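Nodulation fucosyltransferase NodZ (PDB 2HHC) belongs to the NodZ family of glycosyltransferases, placed in the GT-B clan and built from two Rossmann-like domains. Local coordinates at residues V280-P285 with Y292-V297. Sequence-based numbering, arbitrary orientation.
Sequences VIRFPP and YARLLV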
loop_
_atom_site.group_PDB
_atom_site.type_symbol
_atom_site.label_atom_id
_atom_site.label_comp_id
_atom_site.label_asym_id
_atom_site.label_seq_id
_atom_site.Cartn_x
_atom_site.Cartn_y
_atom_site.Cartn_z
ATOM N N VAL A 280 -9.032 -13.651 3.656
ATOM C CA VAL A 280 -9.336 -12.230 3.410
ATOM C C VAL A 280 -10.232 -12.086 2.194
ATOM O O VAL A 280 -10.014 -12.659 1.134
ATOM C CB VAL A 280 -8.072 -11.370 3.238
ATOM C CG1 VAL A 280 -8.441 -9.910 2.937
ATOM C CG2 VAL A 280 -7.328 -11.336 4.524
ATOM N N ILE A 281 -11.283 -11.284 2.395
ATOM C CA ILE A 281 -12.230 -10.888 1.365
ATOM C C ILE A 281 -11.830 -9.490 0.886
ATOM O O ILE A 281 -11.734 -8.548 1.681
ATOM C CB ILE A 281 -13.682 -10.865 1.909
ATOM C CG1 ILE A 281 -14.144 -12.292 2.239
ATOM C CG2 ILE A 281 -14.582 -10.205 0.888
ATOM C CD1 ILE A 281 -15.337 -12.375 3.088
ATOM N N ARG A 282 -11.558 -9.384 -0.403
ATOM C CA ARG A 282 -11.093 -8.134 -1.047
ATOM C C ARG A 282 -12.230 -7.522 -1.860
ATOM O O ARG A 282 -12.543 -7.956 -2.972
ATOM C CB ARG A 282 -9.926 -8.435 -1.983
ATOM C CG ARG A 282 -8.721 -9.106 -1.333
ATOM C CD ARG A 282 -7.611 -9.281 -2.284
ATOM N NE ARG A 282 -6.886 -8.025 -2.522
ATOM C CZ ARG A 282 -5.955 -7.850 -3.450
ATOM N NH1 ARG A 282 -5.613 -8.827 -4.272
ATOM N NH2 ARG A 282 -5.336 -6.681 -3.541
ATOM N N PHE A 283 -12.826 -6.460 -1.325
ATOM C CA PHE A 283 -13.944 -5.806 -1.974
ATOM C C PHE A 283 -13.583 -4.311 -2.178
ATOM O O PHE A 283 -13.825 -3.480 -1.308
ATOM C CB PHE A 283 -15.198 -6.014 -1.099
ATOM C CG PHE A 283 -16.460 -5.769 -1.786
ATOM C CD1 PHE A 283 -16.998 -4.482 -1.804
ATOM C CD2 PHE A 283 -17.127 -6.795 -2.452
ATOM C CE1 PHE A 283 -18.202 -4.225 -2.444
ATOM C CE2 PHE A 283 -18.330 -6.549 -3.107
ATOM C CZ PHE A 283 -18.879 -5.270 -3.112
ATOM N N PRO A 284 -12.914 -3.963 -3.327
ATOM C CA PRO A 284 -12.582 -4.785 -4.519
ATOM C C PRO A 284 -11.175 -5.370 -4.437
ATOM O O PRO A 284 -10.317 -4.886 -3.723
ATOM C CB PRO A 284 -12.690 -3.762 -5.650
ATOM C CG PRO A 284 -12.422 -2.452 -4.993
ATOM C CD PRO A 284 -12.887 -2.533 -3.558
ATOM N N PRO A 285 -10.898 -6.420 -5.290
ATOM C CA PRO A 285 -9.514 -6.965 -5.357
ATOM C C PRO A 285 -8.526 -6.091 -6.106
ATOM O O PRO A 285 -7.315 -6.389 -6.090
ATOM C CB PRO A 285 -9.700 -8.309 -6.085
ATOM C CG PRO A 285 -10.873 -8.065 -6.945
ATOM C CD PRO A 285 -11.815 -7.251 -6.069
ATOM N N TYR A 292 -0.885 -6.443 0.715
ATOM C CA TYR A 292 -0.037 -7.100 1.745
ATOM C C TYR A 292 -0.748 -8.373 2.202
ATOM O O TYR A 292 -0.162 -9.458 2.175
ATOM C CB TYR A 292 0.212 -6.149 2.880
ATOM C CG TYR A 292 1.187 -6.641 3.913
ATOM C CD1 TYR A 292 2.267 -7.385 3.546
ATOM C CD2 TYR A 292 0.989 -6.356 5.238
ATOM C CE1 TYR A 292 3.203 -7.794 4.502
ATOM C CE2 TYR A 292 1.896 -6.756 6.176
ATOM C CZ TYR A 292 2.996 -7.459 5.785
ATOM O OH TYR A 292 3.909 -7.879 6.802
ATOM N N ALA A 293 -2.018 -8.277 2.512
ATOM C CA ALA A 293 -2.800 -9.491 2.879
ATOM C C ALA A 293 -2.801 -10.551 1.761
ATOM O O ALA A 293 -2.589 -11.758 2.004
ATOM C CB ALA A 293 -4.178 -9.113 3.250
ATOM N N ARG A 294 -2.992 -10.165 0.506
ATOM C CA ARG A 294 -2.917 -11.068 -0.617
ATOM C C ARG A 294 -1.586 -11.833 -0.656
ATOM O O ARG A 294 -1.545 -13.016 -0.984
ATOM C CB ARG A 294 -3.156 -10.319 -1.937
ATOM C CG ARG A 294 -2.914 -11.109 -3.207
ATOM C CD ARG A 294 -3.827 -12.320 -3.345
ATOM N NE ARG A 294 -3.552 -13.144 -4.532
ATOM C CZ ARG A 294 -2.574 -14.054 -4.623
ATOM N NH1 ARG A 294 -1.753 -14.268 -3.608
ATOM N NH2 ARG A 294 -2.422 -14.761 -5.735
ATOM N N LEU A 295 -0.487 -11.142 -0.372
ATOM C CA LEU A 295 0.842 -11.796 -0.328
ATOM C C LEU A 295 0.987 -12.835 0.774
ATOM O O LEU A 295 1.746 -13.838 0.596
ATOM C CB LEU A 295 1.920 -10.718 -0.155
ATOM C CG LEU A 295 2.092 -9.814 -1.387
ATOM C CD1 LEU A 295 3.026 -8.631 -0.980
ATOM C CD2 LEU A 295 2.460 -10.498 -2.661
ATOM N N LEU A 296 0.337 -12.622 1.900
ATOM C CA LEU A 296 0.574 -13.464 3.105
ATOM C C LEU A 296 -0.520 -14.441 3.534
ATOM O O LEU A 296 -0.201 -15.474 4.128
ATOM C CB LEU A 296 0.958 -12.602 4.305
ATOM C CG LEU A 296 2.294 -11.841 4.267
ATOM C CD1 LEU A 296 2.470 -11.035 5.573
ATOM C CD2 LEU A 296 3.391 -12.807 4.101
ATOM N N VAL A 297 -1.771 -14.122 3.292
ATOM C CA VAL A 297 -2.883 -14.874 3.871
ATOM C C VAL A 297 -3.156 -16.145 3.112
ATOM O O VAL A 297 -3.020 -16.187 1.884
ATOM C CB VAL A 297 -4.140 -13.980 3.853
ATOM C CG1 VAL A 297 -5.435 -14.706 4.164
ATOM C CG2 VAL A 297 -3.941 -12.771 4.785
#
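Val-280 meets the last turn of helix 291-296 and the residue just after it with a single methyl, CG2, which sits 3.7 Å from CG2 of Val-297 and 4.1 Å from CB of Ala-293. Lying anti to the carbonyl carbon, beside the backbone N, that methyl is the branch turned to Val-297, and the two valine side chains cross at about a right angle; CG1 of Val-297 flanks the same methyl and approaches the backbone N of Val-280. Ile-281, next along the strand, packs onto helix 192-209. Arg-282 returns to the helix side. Its guanidinium is gripped from beyond the two segments, NE by Thr-290 OG1 and NH2 by Ser-287 O. CB of Arg-294 lies over one face, near its rim at NH1, which is 3.7 Å from CG of Arg-294; Pro-285 O stands 3.1 Å above the opposite face, also near the rim. The strand and helix belong to the beta-alpha-beta unit completed by strand 299-303, in a Rossmann-like sheet as expected for GT-B proteins. Arg-294 offers its aliphatic stem while its NH2 bonds weakly to Pro-317 O; with Arg-282 NH1 and Arg-294 NE 4.8 Å apart, the contact is probably mainly van der Waals, at some like-charge cost.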